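CRISPR-associated endonuclease C2c1 (Alicyclobacillus acidoterrestris, PDB 5U31) is an RNA-guided, PAM-dependent CRISPR endonuclease that uses a RuvC-like domain to cut target DNA in bacterial antiviral defence. Local coordinates at residues A[119-131]-A[213-226]. The protein carries 3 engineered substitutions. Sequence-based numbering, arbitrary orientation.
Sequences QQIARKFLSPLAD and AVRTWDRDMFQQAI. With nucleotides of chain C; nucleotides of chain D.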
ATOM      1  N   GLN A 119     -28.393   6.836   3.664  1.00 27.19           N
ATOM      2  CA  GLN A 119     -29.479   6.175   4.385  1.00 27.44           C
ATOM      3  C   GLN A 119     -30.749   7.017   4.363  1.00 27.68           C
ATOM      4  O   GLN A 119     -31.824   6.532   3.991  1.00 41.63           O
ATOM      5  CB  GLN A 119     -29.079   5.901   5.834  1.00 28.32           C
ATOM      6  CG  GLN A 119     -28.225   4.680   6.063  1.00 27.59           C
ATOM      7  CD  GLN A 119     -27.913   4.496   7.528  1.00 27.94           C
ATOM      8  OE1 GLN A 119     -28.166   5.390   8.343  1.00 28.25           O
ATOM      9  NE2 GLN A 119     -27.381   3.331   7.881  1.00 31.26           N
ATOM     10  N   GLN A 120     -30.648   8.279   4.776  1.00 27.87           N
ATOM     11  CA  GLN A 120     -31.843   9.083   4.989  1.00 28.22           C
ATOM     12  C   GLN A 120     -32.359   9.735   3.715  1.00 36.81           C
ATOM     13  O   GLN A 120     -33.531  10.120   3.675  1.00 36.18           O
ATOM     14  CB  GLN A 120     -31.578  10.148   6.055  1.00 28.59           C
ATOM     15  CG  GLN A 120     -31.105   9.557   7.372  1.00 32.75           C
ATOM     16  CD  GLN A 120     -31.092  10.554   8.516  1.00 39.81           C
ATOM     17  OE1 GLN A 120     -31.682  11.633   8.432  1.00 40.92           O
ATOM     18  NE2 GLN A 120     -30.420  10.189   9.600  1.00 46.04           N
ATOM     19  N   ILE A 121     -31.523   9.871   2.681  1.00 28.34           N
ATOM     20  CA  ILE A 121     -32.014  10.401   1.412  1.00 27.75           C
ATOM     21  C   ILE A 121     -32.854   9.356   0.694  1.00 28.11           C
ATOM     22  O   ILE A 121     -33.924   9.663   0.158  1.00 40.17           O
ATOM     23  CB  ILE A 121     -30.847  10.892   0.534  1.00 27.55           C
ATOM     24  CG1 ILE A 121     -30.206  12.134   1.143  1.00 27.78           C
ATOM     25  CG2 ILE A 121     -31.337  11.240  -0.860  1.00 27.54           C
ATOM     26  CD1 ILE A 121     -31.102  13.338   1.089  1.00 28.16           C
ATOM     27  N   ALA A 122     -32.393   8.103   0.681  1.00 27.40           N
ATOM     28  CA  ALA A 122     -33.167   7.039   0.052  1.00 27.36           C
ATOM     29  C   ALA A 122     -34.480   6.793   0.789  1.00 27.68           C
ATOM     30  O   ALA A 122     -35.514   6.560   0.155  1.00 32.29           O
ATOM     31  CB  ALA A 122     -32.341   5.758  -0.017  1.00 27.14           C
ATOM     32  N   ARG A 123     -34.460   6.827   2.124  1.00 27.89           N
ATOM     33  CA  ARG A 123     -35.705   6.691   2.878  1.00 28.29           C
ATOM     34  C   ARG A 123     -36.658   7.837   2.578  1.00 40.15           C
ATOM     35  O   ARG A 123     -37.879   7.655   2.560  1.00 40.64           O
ATOM     36  CB  ARG A 123     -35.427   6.652   4.379  1.00 35.25           C
ATOM     37  CG  ARG A 123     -34.886   5.358   4.893  1.00 28.52           C
ATOM     38  CD  ARG A 123     -35.986   4.386   5.156  1.00 28.83           C
ATOM     39  NE  ARG A 123     -35.464   3.031   5.162  1.00 28.74           N
ATOM     40  CZ  ARG A 123     -36.216   1.956   5.323  1.00 29.02           C
ATOM     41  NH1 ARG A 123     -37.519   2.101   5.501  1.00 29.40           N
ATOM     42  NH2 ARG A 123     -35.668   0.750   5.312  1.00 32.71           N
ATOM     43  N   LYS A 124     -36.120   9.032   2.356  1.00 28.49           N
ATOM     44  CA  LYS A 124     -36.976  10.203   2.278  1.00 28.83           C
ATOM     45  C   LYS A 124     -37.720  10.259   0.955  1.00 28.77           C
ATOM     46  O   LYS A 124     -38.850  10.754   0.906  1.00 50.95           O
ATOM     47  CB  LYS A 124     -36.134  11.461   2.493  1.00 28.88           C
ATOM     48  CG  LYS A 124     -36.902  12.757   2.598  1.00 29.33           C
ATOM     49  CD  LYS A 124     -35.939  13.898   2.887  1.00 29.44           C
ATOM     50  CE  LYS A 124     -36.662  15.227   2.983  1.00 46.43           C
ATOM     51  NZ  LYS A 124     -35.724  16.354   3.217  1.00 46.10           N
ATOM     52  N   PHE A 125     -37.129   9.720  -0.114  1.00 28.40           N
ATOM     53  CA  PHE A 125     -37.588  10.016  -1.461  1.00 28.39           C
ATOM     54  C   PHE A 125     -38.195   8.842  -2.217  1.00 28.31           C
ATOM     55  O   PHE A 125     -38.969   9.079  -3.150  1.00 32.32           O
ATOM     56  CB  PHE A 125     -36.429  10.576  -2.298  1.00 28.16           C
ATOM     57  CG  PHE A 125     -36.134  12.022  -2.033  1.00 28.38           C
ATOM     58  CD1 PHE A 125     -35.145  12.389  -1.136  1.00 29.18           C
ATOM     59  CD2 PHE A 125     -36.843  13.014  -2.686  1.00 28.69           C
ATOM     60  CE1 PHE A 125     -34.870  13.722  -0.894  1.00 28.62           C
ATOM     61  CE2 PHE A 125     -36.577  14.348  -2.448  1.00 28.97           C
ATOM     62  CZ  PHE A 125     -35.588  14.704  -1.551  1.00 28.94           C
ATOM     63  N   LEU A 126     -37.868   7.598  -1.863  1.00 28.15           N
ATOM     64  CA  LEU A 126     -38.316   6.480  -2.689  1.00 28.11           C
ATOM     65  C   LEU A 126     -39.834   6.454  -2.800  1.00 35.83           C
ATOM     66  O   LEU A 126     -40.385   6.331  -3.899  1.00 33.42           O
ATOM     67  CB  LEU A 126     -37.794   5.153  -2.134  1.00 27.98           C
ATOM     68  CG  LEU A 126     -38.189   3.943  -2.987  1.00 28.01           C
ATOM     69  CD1 LEU A 126     -37.785   4.171  -4.426  1.00 27.85           C
ATOM     70  CD2 LEU A 126     -37.557   2.670  -2.470  1.00 37.62           C
ATOM     71  N   SER A 127     -40.531   6.588  -1.668  1.00 41.77           N
ATOM     72  CA  SER A 127     -41.992   6.585  -1.725  1.00 29.16           C
ATOM     73  C   SER A 127     -42.534   7.835  -2.405  1.00 29.32           C
ATOM     74  O   SER A 127     -43.351   7.696  -3.332  1.00 30.46           O
ATOM     75  CB  SER A 127     -42.570   6.383  -0.321  1.00 40.87           C
ATOM     76  OG  SER A 127     -42.813   5.009  -0.064  1.00 42.73           O
ATOM     77  N   PRO A 128     -42.130   9.059  -2.035  1.00 29.36           N
ATOM     78  CA  PRO A 128     -42.630  10.227  -2.776  1.00 30.09           C
ATOM     79  C   PRO A 128     -42.322  10.190  -4.264  1.00 34.79           C
ATOM     80  O   PRO A 128     -43.063  10.791  -5.050  1.00 55.69           O
ATOM     81  CB  PRO A 128     -41.930  11.403  -2.084  1.00 29.63           C
ATOM     82  CG  PRO A 128     -41.656  10.918  -0.720  1.00 29.64           C
ATOM     83  CD  PRO A 128     -41.316   9.473  -0.878  1.00 29.32           C
ATOM     84  N   LEU A 129     -41.264   9.500  -4.683  1.00 29.00           N
ATOM     85  CA  LEU A 129     -40.945   9.431  -6.101  1.00 28.89           C
ATOM     86  C   LEU A 129     -41.518   8.199  -6.794  1.00 37.78           C
ATOM     87  O   LEU A 129     -41.534   8.157  -8.028  1.00 53.45           O
ATOM     88  CB  LEU A 129     -39.430   9.472  -6.315  1.00 28.54           C
ATOM     89  CG  LEU A 129     -38.656  10.703  -5.837  1.00 28.54           C
ATOM     90  CD1 LEU A 129     -37.186  10.515  -6.120  1.00 28.22           C
ATOM     91  CD2 LEU A 129     -39.163  11.961  -6.500  1.00 28.89           C
ATOM     92  N   ALA A 130     -41.986   7.197  -6.054  1.00 28.94           N
ATOM     93  CA  ALA A 130     -42.503   5.989  -6.685  1.00 31.14           C
ATOM     94  C   ALA A 130     -43.887   5.579  -6.216  1.00 34.96           C
ATOM     95  O   ALA A 130     -44.540   4.787  -6.908  1.00 37.31           O
ATOM     96  CB  ALA A 130     -41.540   4.812  -6.470  1.00 38.68           C
ATOM     97  N   ASP A 131     -44.362   6.081  -5.082  1.00 29.59           N
ATOM     98  CA  ASP A 131     -45.681   5.735  -4.576  1.00 33.92           C
ATOM     99  C   ASP A 131     -46.694   6.734  -5.119  1.00 37.51           C
ATOM    100  O   ASP A 131     -46.542   7.946  -4.932  1.00 38.81           O
ATOM    101  CB  ASP A 131     -45.688   5.732  -3.048  1.00 44.53           C
ATOM    102  CG  ASP A 131     -46.877   5.009  -2.466  1.00 55.25           C
ATOM    103  OD1 ASP A 131     -46.663   4.094  -1.646  1.00 62.01           O
ATOM    104  OD2 ASP A 131     -48.022   5.350  -2.827  1.00 58.54           O
ATOM    105  N   ALA A 213     -46.888   0.268  -1.545  1.00 34.65           N
ATOM    106  CA  ALA A 213     -46.423   0.245  -2.924  1.00 30.70           C
ATOM    107  C   ALA A 213     -44.985  -0.206  -3.074  1.00 30.25           C
ATOM    108  O   ALA A 213     -44.612  -0.644  -4.170  1.00 30.09           O
ATOM    109  CB  ALA A 213     -46.574   1.627  -3.574  1.00 30.55           C
ATOM    110  N   VAL A 214     -44.175  -0.140  -2.019  1.00 30.08           N
ATOM    111  CA  VAL A 214     -42.746  -0.415  -2.076  1.00 34.65           C
ATOM    112  C   VAL A 214     -42.432  -1.605  -1.178  1.00 29.85           C
ATOM    113  O   VAL A 214     -42.937  -1.694  -0.054  1.00 44.89           O
ATOM    114  CB  VAL A 214     -41.928   0.823  -1.649  1.00 29.31           C
ATOM    115  CG1 VAL A 214     -40.447   0.512  -1.643  1.00 30.04           C
ATOM    116  CG2 VAL A 214     -42.220   1.994  -2.562  1.00 29.19           C
ATOM    117  N   ARG A 215     -41.603  -2.516  -1.675  1.00 29.69           N
ATOM    118  CA  ARG A 215     -41.124  -3.652  -0.904  1.00 35.18           C
ATOM    119  C   ARG A 215     -39.729  -3.370  -0.356  1.00 34.91           C
ATOM    120  O   ARG A 215     -38.983  -2.550  -0.895  1.00 30.40           O
ATOM    121  CB  ARG A 215     -41.099  -4.919  -1.760  1.00 30.04           C
ATOM    122  CG  ARG A 215     -42.463  -5.384  -2.201  1.00 30.53           C
ATOM    123  CD  ARG A 215     -42.361  -6.639  -3.031  1.00 33.14           C
ATOM    124  NE  ARG A 215     -43.673  -7.219  -3.298  1.00 40.26           N
ATOM    125  CZ  ARG A 215     -44.463  -6.845  -4.297  1.00 37.02           C
ATOM    126  NH1 ARG A 215     -44.078  -5.887  -5.127  1.00 40.37           N
ATOM    127  NH2 ARG A 215     -45.638  -7.429  -4.465  1.00 31.98           N
ATOM    128  N   THR A 216     -39.383  -4.073   0.729  1.00 42.81           N
ATOM    129  CA  THR A 216     -38.074  -3.877   1.346  1.00 29.41           C
ATOM    130  C   THR A 216     -36.947  -4.107   0.351  1.00 29.00           C
ATOM    131  O   THR A 216     -35.883  -3.486   0.463  1.00 39.61           O
ATOM    132  CB  THR A 216     -37.897  -4.804   2.552  1.00 29.81           C
ATOM    133  OG1 THR A 216     -37.886  -6.168   2.116  1.00 30.87           O
ATOM    134  CG2 THR A 216     -39.020  -4.609   3.543  1.00 43.16           C
ATOM    135  N   TRP A 217     -37.159  -4.989  -0.626  1.00 33.14           N
ATOM    136  CA  TRP A 217     -36.148  -5.209  -1.652  1.00 28.82           C
ATOM    137  C   TRP A 217     -35.890  -3.932  -2.439  1.00 28.40           C
ATOM    138  O   TRP A 217     -34.740  -3.617  -2.764  1.00 28.08           O
ATOM    139  CB  TRP A 217     -36.583  -6.345  -2.578  1.00 29.13           C
ATOM    140  CG  TRP A 217     -37.145  -7.532  -1.847  1.00 39.51           C
ATOM    141  CD1 TRP A 217     -38.463  -7.849  -1.690  1.00 41.70           C
ATOM    142  CD2 TRP A 217     -36.406  -8.548  -1.159  1.00 40.32           C
ATOM    143  NE1 TRP A 217     -38.590  -9.000  -0.953  1.00 37.52           N
ATOM    144  CE2 TRP A 217     -37.341  -9.451  -0.617  1.00 39.50           C
ATOM    145  CE3 TRP A 217     -35.044  -8.783  -0.951  1.00 36.85           C
ATOM    146  CZ2 TRP A 217     -36.958 -10.571   0.116  1.00 46.50           C
ATOM    147  CZ3 TRP A 217     -34.665  -9.894  -0.222  1.00 32.52           C
ATOM    148  CH2 TRP A 217     -35.618 -10.776   0.302  1.00 43.30           C
ATOM    149  N   ASP A 218     -36.950  -3.170  -2.735  1.00 30.77           N
ATOM    150  CA  ASP A 218     -36.786  -1.897  -3.436  1.00 31.87           C
ATOM    151  C   ASP A 218     -36.033  -0.881  -2.585  1.00 33.51           C
ATOM    152  O   ASP A 218     -35.268  -0.063  -3.111  1.00 27.61           O
ATOM    153  CB  ASP A 218     -38.144  -1.318  -3.827  1.00 28.37           C
ATOM    154  CG  ASP A 218     -38.998  -2.290  -4.591  1.00 29.27           C
ATOM    155  OD1 ASP A 218     -39.949  -2.842  -3.999  1.00 35.53           O
ATOM    156  OD2 ASP A 218     -38.724  -2.500  -5.787  1.00 38.18           O
ATOM    157  N   ARG A 219     -36.261  -0.894  -1.272  1.00 31.61           N
ATOM    158  CA  ARG A 219     -35.601   0.082  -0.417  1.00 27.90           C
ATOM    159  C   ARG A 219     -34.109  -0.194  -0.315  1.00 34.04           C
ATOM    160  O   ARG A 219     -33.313   0.747  -0.212  1.00 27.39           O
ATOM    161  CB  ARG A 219     -36.262   0.093   0.958  1.00 28.24           C
ATOM    162  CG  ARG A 219     -37.688   0.612   0.903  1.00 28.52           C
ATOM    163  CD  ARG A 219     -38.092   1.311   2.183  1.00 28.80           C
ATOM    164  NE  ARG A 219     -39.020   2.410   1.930  1.00 28.92           N
ATOM    165  CZ  ARG A 219     -40.323   2.255   1.731  1.00 41.65           C
ATOM    166  NH1 ARG A 219     -40.857   1.041   1.751  1.00 69.19           N
ATOM    167  NH2 ARG A 219     -41.095   3.307   1.512  1.00 29.39           N
ATOM    168  N   ASP A 220     -33.715  -1.469  -0.363  1.00 27.71           N
ATOM    169  CA  ASP A 220     -32.302  -1.818  -0.466  1.00 27.49           C
ATOM    170  C   ASP A 220     -31.723  -1.351  -1.797  1.00 27.21           C
ATOM    171  O   ASP A 220     -30.690  -0.672  -1.836  1.00 26.97           O
ATOM    172  CB  ASP A 220     -32.137  -3.329  -0.296  1.00 30.78           C
ATOM    173  CG  ASP A 220     -30.700  -3.794  -0.465  1.00 39.26           C
ATOM    174  OD1 ASP A 220     -29.769  -2.974  -0.308  1.00 39.84           O
ATOM    175  OD2 ASP A 220     -30.504  -4.994  -0.755  1.00 38.53           O
HETATM  176  N   MSE A 221     -32.382  -1.696  -2.896  1.00 31.61           N
HETATM  177  CA  MSE A 221     -31.928  -1.298  -4.219  1.00 27.15           C
HETATM  178  C   MSE A 221     -31.722   0.205  -4.345  1.00 27.47           C
HETATM  179  O   MSE A 221     -30.746   0.650  -4.936  1.00 43.15           O
HETATM  180  CB  MSE A 221     -32.925  -1.755  -5.268  1.00 27.38           C
HETATM  181  CG  MSE A 221     -33.085  -3.240  -5.346  1.00 42.51           C
HETATM  182 SE   MSE A 221     -34.721  -3.650  -6.284  1.00 45.44          SE
HETATM  183  CE  MSE A 221     -34.653  -5.590  -6.188  1.00 84.71           C
ATOM    184  N   PHE A 222     -32.645   0.985  -3.784  1.00 27.03           N
ATOM    185  CA  PHE A 222     -32.582   2.430  -3.967  1.00 26.93           C
ATOM    186  C   PHE A 222     -31.436   3.041  -3.171  1.00 35.96           C
ATOM    187  O   PHE A 222     -30.724   3.917  -3.678  1.00 26.65           O
ATOM    188  CB  PHE A 222     -33.913   3.064  -3.580  1.00 27.13           C
ATOM    189  CG  PHE A 222     -34.049   4.486  -4.020  1.00 27.13           C
ATOM    190  CD1 PHE A 222     -34.085   4.810  -5.367  1.00 31.14           C
ATOM    191  CD2 PHE A 222     -34.146   5.501  -3.089  1.00 27.20           C
ATOM    192  CE1 PHE A 222     -34.209   6.117  -5.775  1.00 27.23           C
ATOM    193  CE2 PHE A 222     -34.273   6.817  -3.492  1.00 30.93           C
ATOM    194  CZ  PHE A 222     -34.305   7.124  -4.836  1.00 27.29           C
ATOM    195  N   GLN A 223     -31.232   2.596  -1.927  1.00 26.79           N
ATOM    196  CA  GLN A 223     -30.113   3.117  -1.151  1.00 26.68           C
ATOM    197  C   GLN A 223     -28.783   2.837  -1.838  1.00 31.08           C
ATOM    198  O   GLN A 223     -27.917   3.715  -1.909  1.00 43.91           O
ATOM    199  CB  GLN A 223     -30.106   2.528   0.257  1.00 26.82           C
ATOM    200  CG  GLN A 223     -28.949   3.047   1.088  1.00 26.75           C
ATOM    201  CD  GLN A 223     -28.926   2.507   2.498  1.00 32.35           C
ATOM    202  OE1 GLN A 223     -29.934   2.012   3.007  1.00 40.32           O
ATOM    203  NE2 GLN A 223     -27.763   2.593   3.139  1.00 26.92           N
ATOM    204  N   GLN A 224     -28.604   1.623  -2.362  1.00 31.40           N
ATOM    205  CA  GLN A 224     -27.334   1.274  -2.983  1.00 26.38           C
ATOM    206  C   GLN A 224     -27.095   2.049  -4.271  1.00 43.93           C
ATOM    207  O   GLN A 224     -25.945   2.154  -4.712  1.00 32.76           O
ATOM    208  CB  GLN A 224     -27.270  -0.232  -3.235  1.00 26.49           C
ATOM    209  CG  GLN A 224     -27.120  -1.036  -1.951  1.00 26.59           C
ATOM    210  CD  GLN A 224     -26.759  -2.486  -2.189  1.00 26.75           C
ATOM    211  OE1 GLN A 224     -25.645  -2.801  -2.607  1.00 29.21           O
ATOM    212  NE2 GLN A 224     -27.699  -3.383  -1.914  1.00 27.00           N
ATOM    213  N   ALA A 225     -28.151   2.600  -4.870  1.00 30.77           N
ATOM    214  CA  ALA A 225     -27.990   3.469  -6.028  1.00 26.45           C
ATOM    215  C   ALA A 225     -27.574   4.870  -5.607  1.00 26.41           C
ATOM    216  O   ALA A 225     -26.741   5.502  -6.266  1.00 42.52           O
ATOM    217  CB  ALA A 225     -29.288   3.513  -6.831  1.00 26.61           C
ATOM    218  N   ILE A 226     -28.154   5.368  -4.515  1.00 26.43           N
ATOM    219  CA  ILE A 226     -27.742   6.649  -3.958  1.00 26.46           C
ATOM    220  C   ILE A 226     -26.277   6.599  -3.541  1.00 31.63           C
ATOM    221  O   ILE A 226     -25.505   7.528  -3.814  1.00 35.33           O
ATOM    222  CB  ILE A 226     -28.658   7.024  -2.778  1.00 26.57           C
ATOM    223  CG1 ILE A 226     -30.111   7.151  -3.240  1.00 26.72           C
ATOM    224  CG2 ILE A 226     -28.206   8.313  -2.148  1.00 33.99           C
ATOM    225  CD1 ILE A 226     -30.378   8.351  -4.119  1.00 26.87           C
TER
ATOM    226  P    DG C  21     -25.625  -2.362   9.770  1.00 28.83           P
ATOM    227  OP1  DG C  21     -24.308  -2.482  10.427  1.00 57.02           O
ATOM    228  OP2  DG C  21     -26.758  -3.186  10.243  1.00 64.39           O
ATOM    229  O5'  DG C  21     -26.091  -0.846   9.867  1.00 28.71           O
ATOM    230  C5'  DG C  21     -27.464  -0.510   9.718  1.00 28.82           C
ATOM    231  C4'  DG C  21     -27.817   0.622  10.660  1.00 39.02           C
ATOM    232  O4'  DG C  21     -28.268   1.776   9.915  1.00 28.83           O
ATOM    233  C3'  DG C  21     -28.910   0.311  11.678  1.00 29.72           C
ATOM    234  O3'  DG C  21     -28.453   0.648  12.963  1.00 30.15           O
ATOM    235  C2'  DG C  21     -30.074   1.206  11.248  1.00 29.84           C
ATOM    236  C1'  DG C  21     -29.332   2.364  10.612  1.00 29.24           C
ATOM    237  N9   DG C  21     -30.118   3.135   9.664  1.00 29.00           N
ATOM    238  C8   DG C  21     -30.398   2.806   8.361  1.00 28.62           C
ATOM    239  N7   DG C  21     -31.111   3.706   7.743  1.00 38.98           N
ATOM    240  C5   DG C  21     -31.311   4.695   8.698  1.00 28.88           C
ATOM    241  C6   DG C  21     -32.015   5.920   8.611  1.00 29.03           C
ATOM    242  O6   DG C  21     -32.619   6.393   7.639  1.00 28.86           O
ATOM    243  N1   DG C  21     -31.979   6.619   9.811  1.00 29.48           N
ATOM    244  C2   DG C  21     -31.341   6.195  10.949  1.00 29.76           C
ATOM    245  N2   DG C  21     -31.415   7.008  12.006  1.00 30.26           N
ATOM    246  N3   DG C  21     -30.670   5.058  11.044  1.00 29.63           N
ATOM    247  C4   DG C  21     -30.702   4.360   9.884  1.00 29.18           C
TER
ATOM    248  P    DC D   8     -38.147  15.075  11.110  1.00 43.07           P
ATOM    249  OP1  DC D   8     -38.744  16.291  11.686  1.00 50.09           O
ATOM    250  OP2  DC D   8     -37.358  15.170   9.867  1.00 32.18           O
ATOM    251  O5'  DC D   8     -37.207  14.456  12.232  1.00 46.48           O
ATOM    252  C5'  DC D   8     -36.939  13.077  12.234  1.00 32.57           C
ATOM    253  C4'  DC D   8     -35.888  12.746  13.264  1.00 32.69           C
ATOM    254  O4'  DC D   8     -35.435  11.394  13.043  1.00 44.12           O
ATOM    255  C3'  DC D   8     -34.634  13.603  13.185  1.00 38.92           C
ATOM    256  O3'  DC D   8     -33.973  13.632  14.446  1.00 44.50           O
ATOM    257  C2'  DC D   8     -33.810  12.871  12.135  1.00 43.74           C
ATOM    258  C1'  DC D   8     -34.179  11.407  12.390  1.00 43.39           C
ATOM    259  N1   DC D   8     -34.288  10.606  11.138  1.00 32.52           N
ATOM    260  C2   DC D   8     -33.515   9.456  10.991  1.00 34.53           C
ATOM    261  O2   DC D   8     -32.764   9.117  11.914  1.00 32.68           O
ATOM    262  N3   DC D   8     -33.616   8.740   9.841  1.00 30.03           N
ATOM    263  C4   DC D   8     -34.445   9.142   8.874  1.00 29.91           C
ATOM    264  N4   DC D   8     -34.513   8.408   7.761  1.00 29.46           N
ATOM    265  C5   DC D   8     -35.236  10.320   9.005  1.00 30.30           C
ATOM    266  C6   DC D   8     -35.126  11.013  10.141  1.00 30.81           C
ATOM    267  P    DG D   5     -44.548   1.133   1.875  1.00 30.75           P
ATOM    268  OP1  DG D   5     -45.164   1.270   0.536  1.00 35.15           O
ATOM    269  OP2  DG D   5     -43.099   0.866   2.001  1.00 30.66           O
ATOM    270  O5'  DG D   5     -44.836   2.477   2.664  1.00 35.03           O
ATOM    271  C5'  DG D   5     -46.117   3.031   2.646  1.00 31.36           C
ATOM    272  C4'  DG D   5     -46.162   4.242   3.537  1.00 31.57           C
ATOM    273  O4'  DG D   5     -45.636   3.895   4.842  1.00 31.76           O
ATOM    274  C3'  DG D   5     -45.340   5.427   3.053  1.00 31.12           C
ATOM    275  O3'  DG D   5     -46.056   6.601   3.326  1.00 31.49           O
ATOM    276  C2'  DG D   5     -44.063   5.329   3.889  1.00 30.89           C
ATOM    277  C1'  DG D   5     -44.599   4.775   5.197  1.00 31.47           C
ATOM    278  N9   DG D   5     -43.617   4.017   5.972  1.00 31.38           N
ATOM    279  C8   DG D   5     -42.755   3.059   5.504  1.00 31.15           C
ATOM    280  N7   DG D   5     -42.000   2.543   6.434  1.00 32.92           N
ATOM    281  C5   DG D   5     -42.394   3.191   7.593  1.00 31.54           C
ATOM    282  C6   DG D   5     -41.928   3.043   8.920  1.00 31.89           C
ATOM    283  O6   DG D   5     -41.045   2.280   9.350  1.00 33.05           O
ATOM    284  N1   DG D   5     -42.595   3.894   9.795  1.00 32.46           N
ATOM    285  C2   DG D   5     -43.584   4.772   9.436  1.00 32.65           C
ATOM    286  N2   DG D   5     -44.108   5.512  10.423  1.00 33.28           N
ATOM    287  N3   DG D   5     -44.029   4.920   8.197  1.00 32.31           N
ATOM    288  C4   DG D   5     -43.388   4.100   7.331  1.00 31.76           C
TER
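OP1 of DG5 of chain D is gripped by two successive backbone amides, Ala213 N at 2.9 Å and Val214 N at 3.1 Å, both nearly straight, while the side chains of Ala213 and Val214 meet the C-terminal end of helix 118-130, with Ser127 and Leu126, and Asp131 just beyond it. Beside this phosphate, Arg219 NH2 lies 2.9 Å from Ser127 OG, which sits at the edge of the guanidinium. The CD of Arg219 rests over one face of the Arg123 guanidinium, toward the rim, and the two guanidinium planes are inclined by 17°; Arg123, bent at chi2, turns NH1 to a weak hydrogen bond with O4 of a thymine base of the bound DNA. Leu126 is the apolar centre. With CG anti to the backbone N (chi1 -178°), it sets CD1 over the Phe222 ring, 4.0 Å from the centroid, as a CH-pi contact, and CD2 against Val214 CG1 at 3.7 Å. Ala122 CB fits close to the backbone of Gln223 and 3.6 Å from Phe222 CD2; Ile226 CG1 covers the other face of that ring. Gln119 and Gln223 run side by side, each NE2 hydrogen-bonded to a DNA phosphate. The packing thus joins the PAM-binding residues 119-123 of REC1 to a second DNA-contacting helix. The axes of the two helical segments approach to 8.7 Å, with 126° between their N-to-C directions. Helices 93-107 and 176-185 pack on helix 118-130 through Phe125 and Leu129, whereas helix 17-45 touches helix 216-257 at Trp217, Gln224 and Ala225, and Trp217 NE1 reaches Glu434 on strand 431-435 of WED-II.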